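Local coordinates for putative uncharacterized protein PH0242 (Pyrococcus horikoshii, PDB 3VU1) that belongs to the AglB family of archaeal oligosaccharyltransferases and is represented here by its C-terminal globular domain, which carries a bound calcium ion, at residues T31-Y36 against W94-A99; L64-A69 against S75-E80. All coordinates share one frame; numbering follows the deposited sequence.

In the fold
The two contacts illustrate how a short local closure can sit within a much longer one. From the N terminus, the chain passes through strand 30-32, at one end of a four-stranded mixed sheet, into the first half of contact 1. It then runs through helix 60-69, whose last turns are met by the loop 75-80 a few residues later: this is contact 2, beside the calcium ion. Strand 86-90 next pairs with strand 30-32, and only at 94-99 does the chain close contact 1, so contact 2 falls wholly within the larger loop. Helix 60-69 joins the two, for Leu64 packs against Ser32, and Phe97 against the backbone of Leu68 and Ala69.

Contact 1 of 2, residues T31-Y36 against W94-A99; sequences TSWWDY and WAKFNA
With CG of Trp33 anti to its own backbone N (chi1 -175°) and that of Lys96 anti to its carbonyl carbon (chi1 -73°), the two side chains are directed toward each other's segment. Beyond CG the lysine is fully extended, and this straight run lets one side chain reach two successive tryptophans. Its aliphatic part meets the five-membered end of the Trp33 indole at the rim and near the ring plane, CD of Lys96 lying 4.0 Å from CD1 of Trp33 and equally far from its NE1. Farther out, the chain crosses Trp34 at about a right angle. There NZ of Lys96 comes 3.3 Å from CD1 of Trp34, in an oblique approach.

No hydrogen bond spans the segments; the contact rests on a single lysine, which meets one indole at its edge and the other obliquely. Lys96 NZ and Asp35 OD2 are 5.8 Å apart, too far for a direct bond, although their opposite charges may attract weakly. Trp33, Trp34, Asp35 and Tyr36 belong to the WWDXG signature of this enzyme family, and Lys96 is the N-cap residue of helix 97-103, so the contact links that motif to a helix start. Behind it, Trp33 packs on Leu64 and Ala65 of helix 60-69, and Trp34 meets Trp13 of helix 13-23 edge-to-face. Strand 30-32, which leads into the motif, is paired through Thr31 with strand 86-90.

Contact 2 of 2, residues L64-A69 against S75-E80; sequences LALFLA and SEVDFE. With CA (calcium ion), chain C.
The ring of Phe67 receives the edge of Phe79 on one face, while Ser75 O lies at its rim, 3.7 Å from Phe67 CD1. This is a T-shaped pair, with planes at 82° and ring centroids 5.1 Å apart; CE1 of Phe79 stands over CG of Phe67 at 3.6 Å. Val77 CG1 covers a face of the Phe79 ring, and Leu64 CD2 touches Phe79 CE2 obliquely. Farther along the helix, Leu66 CD2 meets Val77 CG2 at 3.8 Å.

Two inverse gamma turns, centred on Glu76 and Asp78 and each closed by a weak backbone bond, fold the loop. Val77 and Phe79 thereby face the helix, whereas Glu76 points away and grips the calcium ion with both carboxylate oxygens, OE1 at 2.6 Å and OE2 at 2.5 Å. The metal site is completed by the backbone carbonyls of Ala285 and His319 and by the carboxylate of Glu322, while Asp78 and Glu80 form salt bridges with Arg288 and Lys479. Phe236 stacks on Phe67, helix 97-103 packs on Ala65 and Leu68, and strand 86-90 on Leu64 and Leu68.

Contact 1 of 2, residues T31-Y36 against W94-A99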
ATOM      1  N   THR A  31      -8.285   0.343   5.209  1.00 36.15           N
ATOM      2  CA  THR A  31      -7.782  -0.835   5.892  1.00 35.61           C
ATOM      3  C   THR A  31      -6.647  -0.470   6.818  1.00 35.88           C
ATOM      4  O   THR A  31      -6.054   0.603   6.684  1.00 37.29           O
ATOM      5  CB  THR A  31      -7.306  -1.954   4.934  1.00 38.60           C
ATOM      6  OG1 THR A  31      -7.062  -3.138   5.707  1.00 43.63           O
ATOM      7  CG2 THR A  31      -6.000  -1.575   4.214  1.00 36.25           C
ATOM      8  N   SER A  32      -6.337  -1.367   7.747  1.00 33.10           N
ATOM      9  CA  SER A  32      -5.262  -1.124   8.677  1.00 32.94           C
ATOM     10  C   SER A  32      -4.781  -2.408   9.318  1.00 31.48           C
ATOM     11  O   SER A  32      -5.434  -3.431   9.195  1.00 34.19           O
ATOM     12  CB  SER A  32      -5.687  -0.151   9.758  1.00 34.32           C
ATOM     13  OG  SER A  32      -4.496   0.362  10.340  1.00 43.90           O
ATOM     14  N   TRP A  33      -3.629  -2.379   9.972  1.00 28.87           N
ATOM     15  CA  TRP A  33      -3.233  -3.557  10.714  1.00 29.67           C
ATOM     16  C   TRP A  33      -4.160  -3.789  11.901  1.00 31.33           C
ATOM     17  O   TRP A  33      -4.773  -4.852  12.030  1.00 31.95           O
ATOM     18  CB  TRP A  33      -1.780  -3.501  11.164  1.00 27.90           C
ATOM     19  CG  TRP A  33      -1.424  -4.790  11.798  1.00 27.86           C
ATOM     20  CD1 TRP A  33      -1.266  -5.052  13.146  1.00 28.10           C
ATOM     21  CD2 TRP A  33      -1.259  -6.094  11.133  1.00 28.97           C
ATOM     22  NE1 TRP A  33      -0.976  -6.377  13.360  1.00 28.78           N
ATOM     23  CE2 TRP A  33      -0.958  -7.063  12.209  1.00 28.41           C
ATOM     24  CE3 TRP A  33      -1.314  -6.537   9.817  1.00 26.65           C
ATOM     25  CZ2 TRP A  33      -0.737  -8.415  11.951  1.00 27.55           C
ATOM     26  CZ3 TRP A  33      -1.069  -7.898   9.568  1.00 29.15           C
ATOM     27  CH2 TRP A  33      -0.799  -8.820  10.612  1.00 28.58           C
ATOM     28  N   TRP A  34      -4.288  -2.783  12.761  1.00 30.77           N
ATOM     29  CA  TRP A  34      -5.099  -2.870  13.968  1.00 31.14           C
ATOM     30  C   TRP A  34      -6.547  -2.705  13.650  1.00 29.56           C
ATOM     31  O   TRP A  34      -6.894  -2.037  12.686  1.00 31.52           O
ATOM     32  CB  TRP A  34      -4.667  -1.788  14.941  1.00 32.11           C
ATOM     33  CG  TRP A  34      -5.111  -1.951  16.370  1.00 33.82           C
ATOM     34  CD1 TRP A  34      -5.329  -3.137  17.084  1.00 32.42           C
ATOM     35  CD2 TRP A  34      -5.338  -0.875  17.346  1.00 33.85           C
ATOM     36  NE1 TRP A  34      -5.686  -2.859  18.385  1.00 30.84           N
ATOM     37  CE2 TRP A  34      -5.707  -1.533  18.610  1.00 31.88           C
ATOM     38  CE3 TRP A  34      -5.266   0.522  17.307  1.00 33.78           C
ATOM     39  CZ2 TRP A  34      -5.992  -0.807  19.764  1.00 31.97           C
ATOM     40  CZ3 TRP A  34      -5.573   1.240  18.475  1.00 33.00           C
ATOM     41  CH2 TRP A  34      -5.925   0.583  19.676  1.00 31.89           C
ATOM     42  N   ASP A  35      -7.394  -3.306  14.485  1.00 28.56           N
ATOM     43  CA  ASP A  35      -8.830  -3.311  14.292  1.00 27.64           C
ATOM     44  C   ASP A  35      -9.605  -2.157  14.956  1.00 28.51           C
ATOM     45  O   ASP A  35     -10.819  -2.255  15.173  1.00 28.48           O
ATOM     46  CB  ASP A  35      -9.421  -4.682  14.611  1.00 27.71           C
ATOM     47  CG  ASP A  35      -9.375  -5.049  16.092  1.00 30.98           C
ATOM     48  OD1 ASP A  35     -10.164  -5.953  16.437  1.00 31.87           O
ATOM     49  OD2 ASP A  35      -8.580  -4.500  16.900  1.00 30.90           O
ATOM     50  N   TYR A  36      -8.920  -1.042  15.209  1.00 27.78           N
ATOM     51  CA  TYR A  36      -9.610   0.163  15.672  1.00 28.69           C
ATOM     52  C   TYR A  36     -10.849   0.467  14.841  1.00 29.62           C
ATOM     53  O   TYR A  36     -10.773   0.613  13.643  1.00 33.02           O
ATOM     54  CB  TYR A  36      -8.692   1.372  15.666  1.00 27.66           C
ATOM     55  CG  TYR A  36      -9.271   2.535  16.413  1.00 31.09           C
ATOM     56  CD1 TYR A  36      -8.849   2.846  17.717  1.00 31.11           C
ATOM     57  CD2 TYR A  36     -10.251   3.341  15.823  1.00 33.57           C
ATOM     58  CE1 TYR A  36      -9.399   3.921  18.405  1.00 31.91           C
ATOM     59  CE2 TYR A  36     -10.798   4.418  16.499  1.00 32.70           C
ATOM     60  CZ  TYR A  36     -10.375   4.700  17.785  1.00 33.16           C
ATOM     61  OH  TYR A  36     -10.946   5.780  18.424  1.00 36.81           O
ATOM     62  N   TRP A  94       4.945  -0.527  15.622  1.00 30.02           N
ATOM     63  CA  TRP A  94       6.271  -1.066  15.939  1.00 31.75           C
ATOM     64  C   TRP A  94       6.088  -2.134  17.005  1.00 31.50           C
ATOM     65  O   TRP A  94       6.748  -3.180  16.976  1.00 34.37           O
ATOM     66  CB  TRP A  94       7.271   0.033  16.365  1.00 32.52           C
ATOM     67  CG  TRP A  94       6.909   0.647  17.700  1.00 34.06           C
ATOM     68  CD1 TRP A  94       6.146   1.801  17.939  1.00 33.30           C
ATOM     69  CD2 TRP A  94       7.200   0.102  19.034  1.00 33.28           C
ATOM     70  NE1 TRP A  94       5.977   2.003  19.287  1.00 31.98           N
ATOM     71  CE2 TRP A  94       6.578   1.030  20.002  1.00 32.99           C
ATOM     72  CE3 TRP A  94       7.887  -1.017  19.508  1.00 34.23           C
ATOM     73  CZ2 TRP A  94       6.660   0.828  21.378  1.00 34.21           C
ATOM     74  CZ3 TRP A  94       7.959  -1.212  20.899  1.00 36.93           C
ATOM     75  CH2 TRP A  94       7.348  -0.308  21.811  1.00 37.13           C
ATOM     76  N   ALA A  95       5.155  -1.912  17.931  1.00 30.81           N
ATOM     77  CA  ALA A  95       4.944  -2.850  19.054  1.00 31.56           C
ATOM     78  C   ALA A  95       4.415  -4.194  18.572  1.00 31.50           C
ATOM     79  O   ALA A  95       4.613  -5.191  19.230  1.00 29.96           O
ATOM     80  CB  ALA A  95       3.996  -2.267  20.099  1.00 32.03           C
ATOM     81  N   LYS A  96       3.727  -4.212  17.433  1.00 30.29           N
ATOM     82  CA  LYS A  96       3.265  -5.467  16.872  1.00 30.32           C
ATOM     83  C   LYS A  96       4.187  -5.999  15.772  1.00 31.61           C
ATOM     84  O   LYS A  96       3.854  -6.985  15.093  1.00 31.08           O
ATOM     85  CB  LYS A  96       1.833  -5.325  16.355  1.00 29.60           C
ATOM     86  CG  LYS A  96       0.836  -5.251  17.475  1.00 29.16           C
ATOM     87  CD  LYS A  96      -0.548  -4.857  17.026  1.00 29.16           C
ATOM     88  CE  LYS A  96      -1.468  -5.182  18.183  1.00 29.86           C
ATOM     89  NZ  LYS A  96      -2.887  -5.299  17.794  1.00 32.65           N
ATOM     90  N   PHE A  97       5.353  -5.376  15.601  1.00 30.89           N
ATOM     91  CA  PHE A  97       6.099  -5.662  14.391  1.00 30.95           C
ATOM     92  C   PHE A  97       6.704  -7.056  14.236  1.00 30.92           C
ATOM     93  O   PHE A  97       6.869  -7.503  13.106  1.00 32.45           O
ATOM     94  CB  PHE A  97       7.082  -4.555  14.007  1.00 30.69           C
ATOM     95  CG  PHE A  97       7.183  -4.363  12.510  1.00 31.32           C
ATOM     96  CD1 PHE A  97       6.129  -3.785  11.796  1.00 31.00           C
ATOM     97  CD2 PHE A  97       8.296  -4.795  11.808  1.00 29.44           C
ATOM     98  CE1 PHE A  97       6.189  -3.640  10.420  1.00 28.85           C
ATOM     99  CE2 PHE A  97       8.371  -4.625  10.443  1.00 28.86           C
ATOM    100  CZ  PHE A  97       7.315  -4.060   9.748  1.00 29.99           C
ATOM    101  N   ASN A  98       6.997  -7.757  15.328  1.00 30.36           N
ATOM    102  CA  ASN A  98       7.421  -9.155  15.214  1.00 31.94           C
ATOM    103  C   ASN A  98       6.318  -9.991  14.577  1.00 33.09           C
ATOM    104  O   ASN A  98       6.567 -10.733  13.636  1.00 35.02           O
ATOM    105  CB  ASN A  98       7.800  -9.753  16.566  1.00 31.83           C
ATOM    106  CG  ASN A  98       9.233  -9.432  16.975  1.00 33.83           C
ATOM    107  OD1 ASN A  98       9.904 -10.298  17.544  1.00 38.80           O
ATOM    108  ND2 ASN A  98       9.721  -8.201  16.691  1.00 28.31           N
ATOM    109  N   ALA A  99       5.084  -9.827  15.051  1.00 32.93           N
ATOM    110  CA  ALA A  99       3.978 -10.583  14.481  1.00 29.68           C
ATOM    111  C   ALA A  99       3.855 -10.282  13.000  1.00 30.69           C
ATOM    112  O   ALA A  99       3.741 -11.228  12.192  1.00 31.24           O
ATOM    113  CB  ALA A  99       2.666 -10.317  15.216  1.00 25.00           C
TER

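Contact 2 of 2, residues L64-A69 against S75-E80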
ATOM      1  N   LEU A  64      -1.647  -8.103   4.213  1.00 29.21           N
ATOM      2  CA  LEU A  64      -1.264  -6.871   4.893  1.00 30.27           C
ATOM      3  C   LEU A  64       0.190  -6.953   5.402  1.00 30.45           C
ATOM      4  O   LEU A  64       0.950  -5.987   5.269  1.00 30.99           O
ATOM      5  CB  LEU A  64      -2.231  -6.503   6.029  1.00 29.06           C
ATOM      6  CG  LEU A  64      -3.629  -6.024   5.607  1.00 30.77           C
ATOM      7  CD1 LEU A  64      -4.468  -5.633   6.821  1.00 30.87           C
ATOM      8  CD2 LEU A  64      -3.583  -4.863   4.632  1.00 29.82           C
ATOM      9  N   ALA A  65       0.581  -8.091   5.970  1.00 27.77           N
ATOM     10  CA  ALA A  65       1.893  -8.165   6.583  1.00 27.82           C
ATOM     11  C   ALA A  65       2.919  -8.220   5.473  1.00 29.93           C
ATOM     12  O   ALA A  65       4.032  -7.713   5.645  1.00 32.75           O
ATOM     13  CB  ALA A  65       2.029  -9.357   7.517  1.00 25.11           C
ATOM     14  N   LEU A  66       2.538  -8.814   4.337  1.00 29.14           N
ATOM     15  CA  LEU A  66       3.458  -8.983   3.233  1.00 29.53           C
ATOM     16  C   LEU A  66       3.820  -7.576   2.766  1.00 31.47           C
ATOM     17  O   LEU A  66       4.991  -7.224   2.637  1.00 31.10           O
ATOM     18  CB  LEU A  66       2.833  -9.797   2.091  1.00 28.79           C
ATOM     19  CG  LEU A  66       3.736 -10.079   0.862  1.00 28.98           C
ATOM     20  CD1 LEU A  66       5.122 -10.637   1.215  1.00 28.27           C
ATOM     21  CD2 LEU A  66       3.064 -11.017  -0.123  1.00 28.39           C
ATOM     22  N   PHE A  67       2.796  -6.758   2.551  1.00 31.89           N
ATOM     23  CA  PHE A  67       3.016  -5.343   2.273  1.00 30.82           C
ATOM     24  C   PHE A  67       3.914  -4.646   3.295  1.00 30.48           C
ATOM     25  O   PHE A  67       4.899  -4.043   2.910  1.00 34.00           O
ATOM     26  CB  PHE A  67       1.680  -4.618   2.179  1.00 30.60           C
ATOM     27  CG  PHE A  67       1.812  -3.159   1.961  1.00 31.05           C
ATOM     28  CD1 PHE A  67       2.460  -2.666   0.826  1.00 29.33           C
ATOM     29  CD2 PHE A  67       1.290  -2.256   2.897  1.00 33.18           C
ATOM     30  CE1 PHE A  67       2.593  -1.303   0.631  1.00 29.24           C
ATOM     31  CE2 PHE A  67       1.417  -0.879   2.698  1.00 32.38           C
ATOM     32  CZ  PHE A  67       2.077  -0.404   1.565  1.00 28.93           C
ATOM     33  N   LEU A  68       3.590  -4.741   4.586  1.00 29.36           N
ATOM     34  CA  LEU A  68       4.222  -3.886   5.601  1.00 27.99           C
ATOM     35  C   LEU A  68       5.657  -4.251   5.920  1.00 27.98           C
ATOM     36  O   LEU A  68       6.475  -3.369   6.126  1.00 28.52           O
ATOM     37  CB  LEU A  68       3.395  -3.841   6.889  1.00 26.74           C
ATOM     38  CG  LEU A  68       2.035  -3.127   6.779  1.00 28.01           C
ATOM     39  CD1 LEU A  68       1.076  -3.437   7.923  1.00 27.25           C
ATOM     40  CD2 LEU A  68       2.206  -1.632   6.647  1.00 26.79           C
ATOM     41  N   ALA A  69       5.949  -5.548   5.960  1.00 28.28           N
ATOM     42  CA  ALA A  69       7.219  -6.057   6.457  1.00 27.74           C
ATOM     43  C   ALA A  69       8.245  -6.155   5.333  1.00 28.34           C
ATOM     44  O   ALA A  69       9.400  -6.460   5.571  1.00 27.71           O
ATOM     45  CB  ALA A  69       7.026  -7.425   7.121  1.00 26.30           C
ATOM     46  N   SER A  75       6.916  -7.150  -2.133  1.00 36.40           N
ATOM     47  CA  SER A  75       5.990  -6.423  -1.265  1.00 34.21           C
ATOM     48  C   SER A  75       4.822  -5.831  -2.045  1.00 32.85           C
ATOM     49  O   SER A  75       3.912  -5.219  -1.460  1.00 30.33           O
ATOM     50  CB  SER A  75       6.723  -5.351  -0.485  1.00 34.37           C
ATOM     51  OG  SER A  75       6.881  -4.198  -1.288  1.00 36.04           O
ATOM     52  N   GLU A  76       4.842  -6.038  -3.359  1.00 33.03           N
ATOM     53  CA  GLU A  76       3.835  -5.451  -4.239  1.00 35.65           C
ATOM     54  C   GLU A  76       2.570  -6.292  -4.304  1.00 36.15           C
ATOM     55  O   GLU A  76       2.304  -7.047  -5.214  1.00 38.47           O
ATOM     56  CB  GLU A  76       4.382  -5.148  -5.629  1.00 37.02           C
ATOM     57  CG  GLU A  76       5.217  -3.873  -5.694  1.00 41.54           C
ATOM     58  CD  GLU A  76       5.450  -3.386  -7.124  1.00 45.44           C
ATOM     59  OE1 GLU A  76       4.517  -3.487  -7.972  1.00 45.48           O
ATOM     60  OE2 GLU A  76       6.570  -2.884  -7.402  1.00 45.85           O
ATOM     61  N   VAL A  77       1.758  -6.087  -3.313  1.00 37.68           N
ATOM     62  CA  VAL A  77       0.527  -6.782  -3.175  1.00 37.31           C
ATOM     63  C   VAL A  77      -0.586  -6.120  -4.012  1.00 37.37           C
ATOM     64  O   VAL A  77      -0.596  -4.901  -4.211  1.00 37.55           O
ATOM     65  CB  VAL A  77       0.261  -6.806  -1.670  1.00 35.63           C
ATOM     66  CG1 VAL A  77      -1.199  -6.554  -1.343  1.00 36.75           C
ATOM     67  CG2 VAL A  77       0.847  -8.087  -1.108  1.00 31.96           C
ATOM     68  N   ASP A  78      -1.526  -6.917  -4.512  1.00 39.85           N
ATOM     69  CA  ASP A  78      -2.543  -6.362  -5.393  1.00 38.09           C
ATOM     70  C   ASP A  78      -3.759  -5.819  -4.620  1.00 38.16           C
ATOM     71  O   ASP A  78      -4.886  -6.361  -4.681  1.00 37.66           O
ATOM     72  CB  ASP A  78      -2.902  -7.334  -6.525  1.00 35.78           C
ATOM     73  CG  ASP A  78      -4.005  -6.790  -7.445  1.00 39.25           C
ATOM     74  OD1 ASP A  78      -4.109  -5.570  -7.655  1.00 38.63           O
ATOM     75  OD2 ASP A  78      -4.791  -7.593  -7.970  1.00 44.14           O
ATOM     76  N   PHE A  79      -3.531  -4.705  -3.925  1.00 36.44           N
ATOM     77  CA  PHE A  79      -4.626  -4.040  -3.187  1.00 36.47           C
ATOM     78  C   PHE A  79      -5.815  -3.613  -4.051  1.00 35.91           C
ATOM     79  O   PHE A  79      -6.936  -3.451  -3.525  1.00 36.65           O
ATOM     80  CB  PHE A  79      -4.126  -2.831  -2.399  1.00 34.26           C
ATOM     81  CG  PHE A  79      -3.262  -3.178  -1.228  1.00 33.99           C
ATOM     82  CD1 PHE A  79      -2.035  -2.530  -1.039  1.00 33.58           C
ATOM     83  CD2 PHE A  79      -3.671  -4.137  -0.300  1.00 31.43           C
ATOM     84  CE1 PHE A  79      -1.239  -2.830   0.062  1.00 33.52           C
ATOM     85  CE2 PHE A  79      -2.882  -4.432   0.793  1.00 31.00           C
ATOM     86  CZ  PHE A  79      -1.667  -3.789   0.975  1.00 32.80           C
ATOM     87  N   GLU A  80      -5.579  -3.409  -5.350  1.00 33.58           N
ATOM     88  CA  GLU A  80      -6.662  -3.002  -6.235  1.00 35.65           C
ATOM     89  C   GLU A  80      -7.798  -4.040  -6.241  1.00 35.10           C
ATOM     90  O   GLU A  80      -8.968  -3.673  -6.204  1.00 34.61           O
ATOM     91  CB  GLU A  80      -6.171  -2.695  -7.658  1.00 35.97           C
ATOM     92  CG  GLU A  80      -7.293  -2.419  -8.664  1.00 39.21           C
ATOM     93  CD  GLU A  80      -8.185  -1.227  -8.291  1.00 44.57           C
ATOM     94  OE1 GLU A  80      -9.095  -0.857  -9.092  1.00 45.27           O
ATOM     95  OE2 GLU A  80      -7.974  -0.648  -7.196  1.00 46.11           O
TER
HETATM   96 CA    CA C1001       5.631  -1.619  -9.361  1.00 49.75          CA